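Local coordinates for hypothetical protein TM1010 (Thermotoga maritima, PDB 2F4P) that is of unknown function but belongs to the cupin superfamily, whose members are built on a small antiparallel beta-barrel, at residues Lys78-Glu83 with Ala109-Glu114; Asp27-Asn32 with Val53-Gly58; Gly58-Trp63 with Val104-Ala109. One frame throughout, in Å; residues are numbered along the deposited sequence. Where two conformers were deposited one is given.

Contact 3 (58-63 with 104-109) is the buried one, its touching residues largely shut off from solvent; contact 1 (78-83 with 109-114) is partly buried, and contact 2 (27-32 with 53-58) lies at the surface. All three reach one antiparallel sheet of the cupin fold, in which strand 105-109 has strand 60-65 as one neighbour and strand 78-83 as another, while strand 29-30 pairs with strand 60-65. Ala109 belongs to contacts 1 and 3, Gly58 to contacts 2 and 3. A T-shaped tryptophan pair and a threonine methyl over a histidine ring mark contact 3; contact 1 relies on backbone bonds and a water-bridged lysine, contact 2 on one backbone bond and a loose ring contact.

Contact 1. Residues Lys78-Glu83 with Ala109-Glu114; sequences KGFYQE and AAPDEE. With EDO (1,2-ethanediol), chain F; EDO (1,2-ethanediol), chain G.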
loop_
_atom_site.group_PDB
_atom_site.type_symbol
_atom_site.label_atom_id
_atom_site.label_comp_id
_atom_site.label_asym_id
_atom_site.label_seq_id
_atom_site.Cartn_x
_atom_site.Cartn_y
_atom_site.Cartn_z
ATOM N N LYS A 78 4.671 10.322 -13.413
ATOM C CA LYS A 78 6.024 10.757 -13.157
ATOM C C LYS A 78 6.004 11.815 -12.068
ATOM O O LYS A 78 5.186 12.742 -12.090
ATOM C CB LYS A 78 6.662 11.343 -14.427
ATOM C CG LYS A 78 8.120 11.780 -14.251
ATOM C CD LYS A 78 8.720 12.295 -15.568
ATOM C CE LYS A 78 10.115 12.875 -15.383
ATOM N NZ LYS A 78 10.535 13.658 -16.589
ATOM N N GLY A 79 6.885 11.655 -11.098
ATOM C CA GLY A 79 7.027 12.641 -10.059
ATOM C C GLY A 79 8.414 12.766 -9.514
ATOM O O GLY A 79 9.369 12.252 -10.073
ATOM N N PHE A 80 8.487 13.450 -8.387
ATOM C CA PHE A 80 9.730 13.748 -7.706
ATOM C C PHE A 80 9.566 13.588 -6.215
ATOM O O PHE A 80 8.495 13.877 -5.665
ATOM C CB PHE A 80 10.173 15.183 -7.993
ATOM C CG PHE A 80 10.615 15.376 -9.379
ATOM C CD1 PHE A 80 9.679 15.599 -10.387
ATOM C CD2 PHE A 80 11.947 15.302 -9.713
ATOM C CE1 PHE A 80 10.098 15.768 -11.711
ATOM C CE2 PHE A 80 12.359 15.466 -11.015
ATOM C CZ PHE A 80 11.428 15.703 -12.020
ATOM N N TYR A 81 10.648 13.113 -5.596
ATOM C CA TYR A 81 10.812 13.041 -4.160
ATOM C C TYR A 81 12.128 13.741 -3.797
ATOM O O TYR A 81 13.138 13.516 -4.424
ATOM C CB TYR A 81 10.848 11.585 -3.699
ATOM C CG TYR A 81 11.304 11.359 -2.270
ATOM C CD1 TYR A 81 10.496 11.693 -1.188
ATOM C CD2 TYR A 81 12.570 10.833 -1.996
ATOM C CE1 TYR A 81 10.901 11.476 0.107
ATOM C CE2 TYR A 81 12.987 10.623 -0.683
ATOM C CZ TYR A 81 12.149 10.944 0.365
ATOM O OH TYR A 81 12.544 10.738 1.674
ATOM N N GLN A 82 12.097 14.597 -2.787
ATOM C CA GLN A 82 13.294 15.288 -2.356
ATOM C C GLN A 82 13.349 15.443 -0.856
ATOM O O GLN A 82 12.403 15.939 -0.246
ATOM C CB GLN A 82 13.377 16.658 -2.991
ATOM C CG GLN A 82 14.660 17.435 -2.582
ATOM C CD GLN A 82 14.893 18.665 -3.443
ATOM O OE1 GLN A 82 14.018 19.535 -3.565
ATOM N NE2 GLN A 82 16.087 18.760 -4.032
ATOM N N GLU A 83 14.488 15.052 -0.286
ATOM C CA GLU A 83 14.831 15.327 1.103
ATOM C C GLU A 83 15.551 16.665 1.237
ATOM O O GLU A 83 16.291 17.085 0.354
ATOM C CB GLU A 83 15.693 14.181 1.660
ATOM C CG GLU A 83 14.919 12.872 1.688
ATOM C CD GLU A 83 15.720 11.669 2.066
ATOM O OE1 GLU A 83 16.899 11.847 2.421
ATOM O OE2 GLU A 83 15.135 10.552 2.065
ATOM N N ALA A 109 4.199 15.884 -8.350
ATOM C CA ALA A 109 4.204 15.533 -9.748
ATOM C C ALA A 109 5.337 16.219 -10.459
ATOM O O ALA A 109 5.903 17.212 -9.981
ATOM C CB ALA A 109 2.895 15.911 -10.381
ATOM N N ALA A 110 5.639 15.698 -11.638
ATOM C CA ALA A 110 6.466 16.397 -12.605
ATOM C C ALA A 110 5.749 17.653 -13.141
ATOM O O ALA A 110 4.535 17.785 -13.012
ATOM C CB ALA A 110 6.804 15.443 -13.765
ATOM N N PRO A 111 6.502 18.594 -13.724
ATOM C CA PRO A 111 5.864 19.787 -14.280
ATOM C C PRO A 111 4.849 19.489 -15.398
ATOM O O PRO A 111 3.945 20.301 -15.650
ATOM C CB PRO A 111 7.037 20.602 -14.845
ATOM C CG PRO A 111 8.267 20.015 -14.304
ATOM C CD PRO A 111 7.974 18.638 -13.816
ATOM N N ASP A 112 5.004 18.350 -16.071
ATOM C CA ASP A 112 4.229 18.081 -17.296
ATOM C C ASP A 112 3.604 16.702 -17.337
ATOM O O ASP A 112 3.254 16.209 -18.415
ATOM C CB ASP A 112 5.125 18.280 -18.513
ATOM C CG ASP A 112 6.354 17.387 -18.496
ATOM O OD1 ASP A 112 6.496 16.532 -17.593
ATOM O OD2 ASP A 112 7.202 17.576 -19.392
ATOM N N GLU A 113 3.451 16.102 -16.156
ATOM C CA GLU A 113 2.819 14.810 -16.011
ATOM C C GLU A 113 2.315 14.629 -14.583
ATOM O O GLU A 113 2.955 15.053 -13.629
ATOM C CB GLU A 113 3.808 13.691 -16.387
ATOM C CG GLU A 113 3.194 12.338 -16.520
ATOM C CD GLU A 113 4.116 11.298 -17.180
ATOM O OE1 GLU A 113 5.215 11.656 -17.667
ATOM O OE2 GLU A 113 3.732 10.107 -17.194
ATOM N N GLU A 114 1.177 13.953 -14.444
ATOM C CA GLU A 114 0.612 13.684 -13.136
ATOM C C GLU A 114 1.426 12.598 -12.411
ATOM O O GLU A 114 2.169 11.822 -13.039
ATOM C CB GLU A 114 -0.849 13.259 -13.288
ATOM C CG GLU A 114 -0.991 11.804 -13.636
ATOM C CD GLU A 114 -2.354 11.450 -14.139
ATOM O OE1 GLU A 114 -3.348 12.116 -13.747
ATOM O OE2 GLU A 114 -2.408 10.503 -14.957
HETATM C C1 EDO F . 16.851 11.271 -1.780
HETATM O O1 EDO F . 16.357 10.066 -2.375
HETATM C C2 EDO F . 15.983 12.370 -2.371
HETATM O O2 EDO F . 16.374 13.657 -1.912
HETATM C C1 EDO G . 17.240 19.147 -7.142
HETATM O O1 EDO G . 17.840 17.878 -7.288
HETATM C C2 EDO G . 18.024 20.089 -6.256
HETATM O O2 EDO G . 17.097 21.072 -5.807
HETATM O O HOH W 1 8.968 15.719 -16.636
#
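Gly79 and Ala109 form an antiparallel non-hydrogen-bonded pair, and beside them Lys78 binds through both backbone polar atoms: Lys78 N donates to Glu114 O (2.9 Å) and Lys78 O accepts from Ala110 N (3.0 Å). The loop after strand 105-109 of the cupin domain thus curls round Lys78, gripping it from both Ala110 and Glu114. The Lys78 side chain leaves with CG anti to the backbone N (chi1 -178°) and stays extended, which carries its methylenes past Ala110, CG lying 3.9 Å from Ala110 CB. Glu113 crosses this chain at about a right angle, its carboxylate oxygen OE1 resting 3.6 Å from Lys78 CB. Phe80 turns the edge of its ring to Ala110 CA, which lies in the ring plane 3.8 Å from CE1. Pro111 CD is 4.1 Å from the same Phe80 CE1. Thr144 of helix 137-144 touches both Phe80 and Pro111. At the lysine tip one water accepts from Lys78 NZ (2.6 Å) and donates to Asp112 OD1 (2.8 Å). NZ also forms a salt bridge with the C-terminal carboxylate of Lys147. With Lys147 paired directly, Asp112 only through water and Glu113 near but not touching NZ, the acidic surroundings probably favour the charged ammonium.

Contact 2. Residues Asp27-Asn32 with Val53-Gly58; sequences DFFTGN and VVFEPG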
loop_
_atom_site.group_PDB
_atom_site.type_symbol
_atom_site.label_atom_id
_atom_site.label_comp_id
_atom_site.label_asym_id
_atom_site.label_seq_id
_atom_site.Cartn_x
_atom_site.Cartn_y
_atom_site.Cartn_z
ATOM N N ASP A 27 -3.267 24.441 2.791
ATOM C CA ASP A 27 -2.467 24.357 4.026
ATOM C C ASP A 27 -1.293 23.396 3.877
ATOM O O ASP A 27 -0.267 23.568 4.514
ATOM C CB ASP A 27 -3.302 23.821 5.200
ATOM C CG ASP A 27 -4.297 24.842 5.767
ATOM O OD1 ASP A 27 -4.438 25.974 5.237
ATOM O OD2 ASP A 27 -4.952 24.463 6.758
ATOM N N PHE A 28 -1.467 22.348 3.070
ATOM C CA PHE A 28 -0.478 21.277 2.984
ATOM C C PHE A 28 0.084 21.019 1.591
ATOM O O PHE A 28 1.076 20.305 1.471
ATOM C CB PHE A 28 -1.100 19.964 3.458
ATOM C CG PHE A 28 -1.866 20.089 4.731
ATOM C CD1 PHE A 28 -1.210 20.401 5.919
ATOM C CD2 PHE A 28 -3.245 19.928 4.747
ATOM C CE1 PHE A 28 -1.904 20.529 7.105
ATOM C CE2 PHE A 28 -3.952 20.068 5.931
ATOM C CZ PHE A 28 -3.277 20.360 7.113
ATOM N N PHE A 29 -0.602 21.519 0.563
ATOM C CA PHE A 29 -0.271 21.241 -0.839
ATOM C C PHE A 29 -0.185 22.511 -1.656
ATOM O O PHE A 29 -0.898 23.465 -1.400
ATOM C CB PHE A 29 -1.337 20.353 -1.483
ATOM C CG PHE A 29 -1.538 19.031 -0.792
ATOM C CD1 PHE A 29 -0.687 17.976 -1.050
ATOM C CD2 PHE A 29 -2.593 18.844 0.103
ATOM C CE1 PHE A 29 -0.864 16.757 -0.422
ATOM C CE2 PHE A 29 -2.774 17.611 0.742
ATOM C CZ PHE A 29 -1.902 16.578 0.477
ATOM N N THR A 30 0.678 22.482 -2.666
ATOM C CA THR A 30 0.751 23.480 -3.716
ATOM C C THR A 30 0.134 22.876 -4.960
ATOM O O THR A 30 0.468 21.756 -5.362
ATOM C CB THR A 30 2.229 23.829 -4.026
ATOM O OG1 THR A 30 2.849 24.367 -2.853
ATOM C CG2 THR A 30 2.348 24.802 -5.178
ATOM N N GLY A 31 -0.797 23.598 -5.569
ATOM C CA GLY A 31 -1.485 23.089 -6.746
ATOM C C GLY A 31 -2.626 22.112 -6.458
ATOM O O GLY A 31 -3.125 22.022 -5.334
ATOM N N ASN A 32 -3.048 21.396 -7.501
ATOM C CA ASN A 32 -4.257 20.585 -7.460
ATOM C C ASN A 32 -3.910 19.148 -7.138
ATOM O O ASN A 32 -3.201 18.489 -7.895
ATOM C CB ASN A 32 -5.008 20.681 -8.790
ATOM C CG ASN A 32 -5.547 22.071 -9.036
ATOM O OD1 ASN A 32 -6.000 22.743 -8.094
ATOM N ND2 ASN A 32 -5.476 22.530 -10.286
ATOM N N VAL A 53 -3.193 9.050 -3.648
ATOM C CA VAL A 53 -3.041 10.481 -3.963
ATOM C C VAL A 53 -2.809 10.693 -5.466
ATOM O O VAL A 53 -1.991 9.987 -6.074
ATOM C CB VAL A 53 -1.831 11.115 -3.230
ATOM C CG1 VAL A 53 -1.903 12.683 -3.263
ATOM C CG2 VAL A 53 -1.717 10.601 -1.808
ATOM N N VAL A 54 -3.504 11.665 -6.055
ATOM C CA VAL A 54 -3.180 12.146 -7.404
ATOM C C VAL A 54 -2.699 13.581 -7.309
ATOM O O VAL A 54 -3.409 14.430 -6.751
ATOM C CB VAL A 54 -4.401 12.143 -8.344
ATOM C CG1 VAL A 54 -3.978 12.569 -9.766
ATOM C CG2 VAL A 54 -5.070 10.779 -8.341
ATOM N N PHE A 55 -1.503 13.838 -7.836
ATOM C CA PHE A 55 -0.957 15.191 -7.996
ATOM C C PHE A 55 -1.066 15.520 -9.483
ATOM O O PHE A 55 -0.490 14.821 -10.321
ATOM C CB PHE A 55 0.519 15.253 -7.660
ATOM C CG PHE A 55 0.847 14.995 -6.212
ATOM C CD1 PHE A 55 1.003 13.706 -5.748
ATOM C CD2 PHE A 55 1.017 16.036 -5.344
ATOM C CE1 PHE A 55 1.301 13.466 -4.402
ATOM C CE2 PHE A 55 1.307 15.818 -4.030
ATOM C CZ PHE A 55 1.467 14.508 -3.558
ATOM N N GLU A 56 -1.761 16.598 -9.821
ATOM C CA GLU A 56 -1.730 17.085 -11.211
ATOM C C GLU A 56 -0.362 17.693 -11.501
ATOM O O GLU A 56 0.362 18.027 -10.580
ATOM C CB GLU A 56 -2.817 18.126 -11.428
ATOM C CG GLU A 56 -4.234 17.559 -11.241
ATOM C CD GLU A 56 -4.540 16.379 -12.107
ATOM O OE1 GLU A 56 -4.023 16.298 -13.254
ATOM O OE2 GLU A 56 -5.342 15.526 -11.657
ATOM N N PRO A 57 -0.005 17.851 -12.788
ATOM C CA PRO A 57 1.320 18.385 -13.084
ATOM C C PRO A 57 1.621 19.669 -12.313
ATOM O O PRO A 57 0.777 20.557 -12.218
ATOM C CB PRO A 57 1.277 18.616 -14.597
ATOM C CG PRO A 57 0.299 17.674 -15.107
ATOM C CD PRO A 57 -0.753 17.524 -14.016
ATOM N N GLY A 58 2.809 19.725 -11.717
ATOM C CA GLY A 58 3.253 20.892 -10.988
ATOM C C GLY A 58 2.846 20.883 -9.514
ATOM O O GLY A 58 3.320 21.703 -8.738
#
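Asn32 and Glu56 meet where two neighbouring strands of the cupin beta-barrel, 33-37 and 49-55, come together at their ends. The polar part is one backbone bond, Glu56 N to Asn32 O, 3.1 Å long and nearly straight, with an N-H...O angle of 166°. It continues the pairing of these strands, next to the backbone bonding of Val54 with Trp34. Beside it Glu56 CG packs 4.0 Å from Asn32 CB and also sits 3.6 Å from the accepting oxygen, Asn32 O. The glutamate chain then bends at chi2 (-56°), turning its carboxylate away from Asn32 to a salt bridge with Arg20, while Asn32 OD1 accepts from Lys23. Both polar ends therefore look to the strand 22-23 region, leaving the Asn32-Glu56 pair to backbone and methylene atoms. The aromatic part involves Phe29 of strand 29-30 and Phe55, whose side chains cross at about a right angle and touch lightly. Thr61 packs against both phenylalanines and Val33 against Phe55; the ring pair links strand 29-30 to strand 49-55. An unknown ligand lies about 4 Å from the Phe29 side chain, nearest atoms. Of the two rings, the atoms that approach most closely are Phe29 CD1 and Phe55 CE2, 4.2 Å apart.

Contact 3. Residues Gly58-Trp63 with Val104-Ala109; sequences GARTHW and VHWHGA
Thr61 and His107 form the tight centre of this buried contact. Thr61 N donates to His107 O (3.0 Å), and His107 N returns a bond to the threonine hydroxyl, Thr61 OG1 (3.1 Å). With OG1 set between the backbone N and the carbonyl carbon (chi1 69°), the hydroxyl can also donate to His62 O (2.8 Å), which it meets from above the carbonyl plane; two bonds thereby fix its rotation. The same torsion puts the methyl CG2 over the face of the His107 imidazole, a CH-pi contact 3.8 Å from the ring centroid. His107 NE2 in turn is hydrogen-bonded to an unidentified ligand.

Strands 60-65 and 105-109 run antiparallel here, neighbours in the cupin barrel, with Arg60 bridged to Gly108. Gly108, with no side chain, lets the strands close to 3.9 Å between Arg60 CA and Gly108 CA, and Ala109 N reaches Ala59 O at 2.8 Å.

Toward Trp63 the aromatic packing is again close. Trp106 directs the edge of its five-membered ring at the face of the Trp63 six-membered ring, a T-shaped stack with planes at 86° and CD1 of Trp106 3.5 Å from CH2 of Trp63. Both indole nitrogens are held, Trp106 NE1 by Gln82 and Trp63 NE1 by Glu139.

The ends are looser. Val104, partly exposed, offers only CG1, 3.9 Å from Trp63 CE3. At the other end partly exposed Gly58 touches, within the two segments, little more than the Ala109 methyl, though its N is hydrogen-bonded to the Ala110 backbone. Its carbonyl oxygen accepts from Arg60 NH1, whose guanidinium reaches on through NH2 to Val135 O.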
loop_
_atom_site.group_PDB
_atom_site.type_symbol
_atom_site.label_atom_id
_atom_site.label_comp_id
_atom_site.label_asym_id
_atom_site.label_seq_id
_atom_site.Cartn_x
_atom_site.Cartn_y
_atom_site.Cartn_z
ATOM N N GLY A 58 2.809 19.725 -11.717
ATOM C CA GLY A 58 3.253 20.892 -10.988
ATOM C C GLY A 58 2.846 20.883 -9.514
ATOM O O GLY A 58 3.320 21.703 -8.738
ATOM N N ALA A 59 1.927 20.012 -9.131
ATOM C CA ALA A 59 1.427 20.007 -7.758
ATOM C C ALA A 59 2.335 19.160 -6.876
ATOM O O ALA A 59 2.969 18.193 -7.336
ATOM C CB ALA A 59 -0.000 19.507 -7.695
ATOM N N ARG A 60 2.397 19.544 -5.599
ATOM C CA ARG A 60 3.277 18.881 -4.650
ATOM C C ARG A 60 2.949 19.235 -3.227
ATOM O O ARG A 60 2.337 20.268 -2.940
ATOM C CB ARG A 60 4.731 19.245 -4.920
ATOM C CG ARG A 60 5.154 20.666 -4.547
ATOM C CD ARG A 60 5.208 21.543 -5.715
ATOM N NE ARG A 60 5.699 22.909 -5.443
ATOM C CZ ARG A 60 5.744 23.867 -6.371
ATOM N NH1 ARG A 60 5.327 23.626 -7.609
ATOM N NH2 ARG A 60 6.185 25.074 -6.068
ATOM N N THR A 61 3.438 18.414 -2.316
ATOM C CA THR A 61 3.279 18.684 -0.929
ATOM C C THR A 61 4.154 19.878 -0.555
ATOM O O THR A 61 5.149 20.208 -1.241
ATOM C CB THR A 61 3.721 17.458 -0.048
ATOM O OG1 THR A 61 5.149 17.292 -0.137
ATOM C CG2 THR A 61 3.066 16.187 -0.500
ATOM N N HIS A 62 3.800 20.509 0.552
ATOM C CA HIS A 62 4.762 21.341 1.280
ATOM C C HIS A 62 5.887 20.459 1.827
ATOM O O HIS A 62 5.773 19.214 1.870
ATOM C CB HIS A 62 4.054 22.055 2.423
ATOM C CG HIS A 62 3.063 23.075 1.964
ATOM N ND1 HIS A 62 2.370 23.885 2.838
ATOM C CD2 HIS A 62 2.652 23.424 0.721
ATOM C CE1 HIS A 62 1.581 24.690 2.152
ATOM N NE2 HIS A 62 1.725 24.424 0.866
ATOM N N TRP A 63 6.957 21.092 2.296
ATOM C CA TRP A 63 7.936 20.366 3.119
ATOM C C TRP A 63 7.259 19.856 4.396
ATOM O O TRP A 63 6.495 20.590 5.044
ATOM C CB TRP A 63 9.103 21.264 3.506
ATOM C CG TRP A 63 9.976 21.733 2.389
ATOM C CD1 TRP A 63 9.909 22.938 1.756
ATOM C CD2 TRP A 63 11.068 21.020 1.775
ATOM N NE1 TRP A 63 10.886 23.029 0.814
ATOM C CE2 TRP A 63 11.602 21.860 0.784
ATOM C CE3 TRP A 63 11.615 19.739 1.942
ATOM C CZ2 TRP A 63 12.692 21.487 -0.008
ATOM C CZ3 TRP A 63 12.713 19.372 1.151
ATOM C CH2 TRP A 63 13.242 20.243 0.211
ATOM N N VAL A 104 12.783 15.387 6.673
ATOM C CA VAL A 104 12.022 16.465 6.051
ATOM C C VAL A 104 12.091 16.333 4.538
ATOM O O VAL A 104 13.170 16.163 3.979
ATOM C CB VAL A 104 12.458 17.845 6.570
ATOM C CG1 VAL A 104 11.706 18.956 5.782
ATOM C CG2 VAL A 104 12.195 17.942 8.074
ATOM N N HIS A 105 10.936 16.335 3.870
ATOM C CA HIS A 105 10.920 16.013 2.430
ATOM C C HIS A 105 9.660 16.609 1.786
ATOM O O HIS A 105 8.757 17.117 2.476
ATOM C CB HIS A 105 10.893 14.502 2.255
ATOM C CG HIS A 105 9.601 13.911 2.707
ATOM N ND1 HIS A 105 9.341 13.671 4.041
ATOM C CD2 HIS A 105 8.459 13.640 2.039
ATOM C CE1 HIS A 105 8.107 13.220 4.164
ATOM N NE2 HIS A 105 7.550 13.202 2.969
ATOM N N TRP A 106 9.635 16.601 0.475
ATOM C CA TRP A 106 8.374 16.819 -0.248
ATOM C C TRP A 106 8.298 15.796 -1.346
ATOM O O TRP A 106 9.326 15.210 -1.731
ATOM C CB TRP A 106 8.279 18.232 -0.815
ATOM C CG TRP A 106 9.317 18.569 -1.853
ATOM C CD1 TRP A 106 10.549 19.072 -1.612
ATOM C CD2 TRP A 106 9.209 18.431 -3.280
ATOM N NE1 TRP A 106 11.215 19.277 -2.793
ATOM C CE2 TRP A 106 10.425 18.881 -3.834
ATOM C CE3 TRP A 106 8.187 18.010 -4.152
ATOM C CZ2 TRP A 106 10.663 18.914 -5.224
ATOM C CZ3 TRP A 106 8.421 18.028 -5.530
ATOM C CH2 TRP A 106 9.645 18.483 -6.054
ATOM N N HIS A 107 7.083 15.567 -1.841
ATOM C CA HIS A 107 6.926 14.804 -3.075
ATOM C C HIS A 107 5.833 15.414 -3.921
ATOM O O HIS A 107 4.992 16.163 -3.438
ATOM C CB HIS A 107 6.647 13.304 -2.800
ATOM C CG HIS A 107 5.599 13.031 -1.759
ATOM N ND1 HIS A 107 4.335 12.576 -2.084
ATOM C CD2 HIS A 107 5.635 13.108 -0.413
ATOM C CE1 HIS A 107 3.630 12.419 -0.981
ATOM N NE2 HIS A 107 4.388 12.752 0.049
ATOM N N GLY A 108 5.817 15.053 -5.192
ATOM C CA GLY A 108 4.792 15.593 -6.060
ATOM C C GLY A 108 5.003 15.256 -7.497
ATOM O O GLY A 108 5.876 14.482 -7.850
ATOM N N ALA A 109 4.199 15.884 -8.350
ATOM C CA ALA A 109 4.204 15.533 -9.748
ATOM C C ALA A 109 5.337 16.219 -10.459
ATOM O O ALA A 109 5.903 17.212 -9.981
ATOM C CB ALA A 109 2.895 15.911 -10.381
#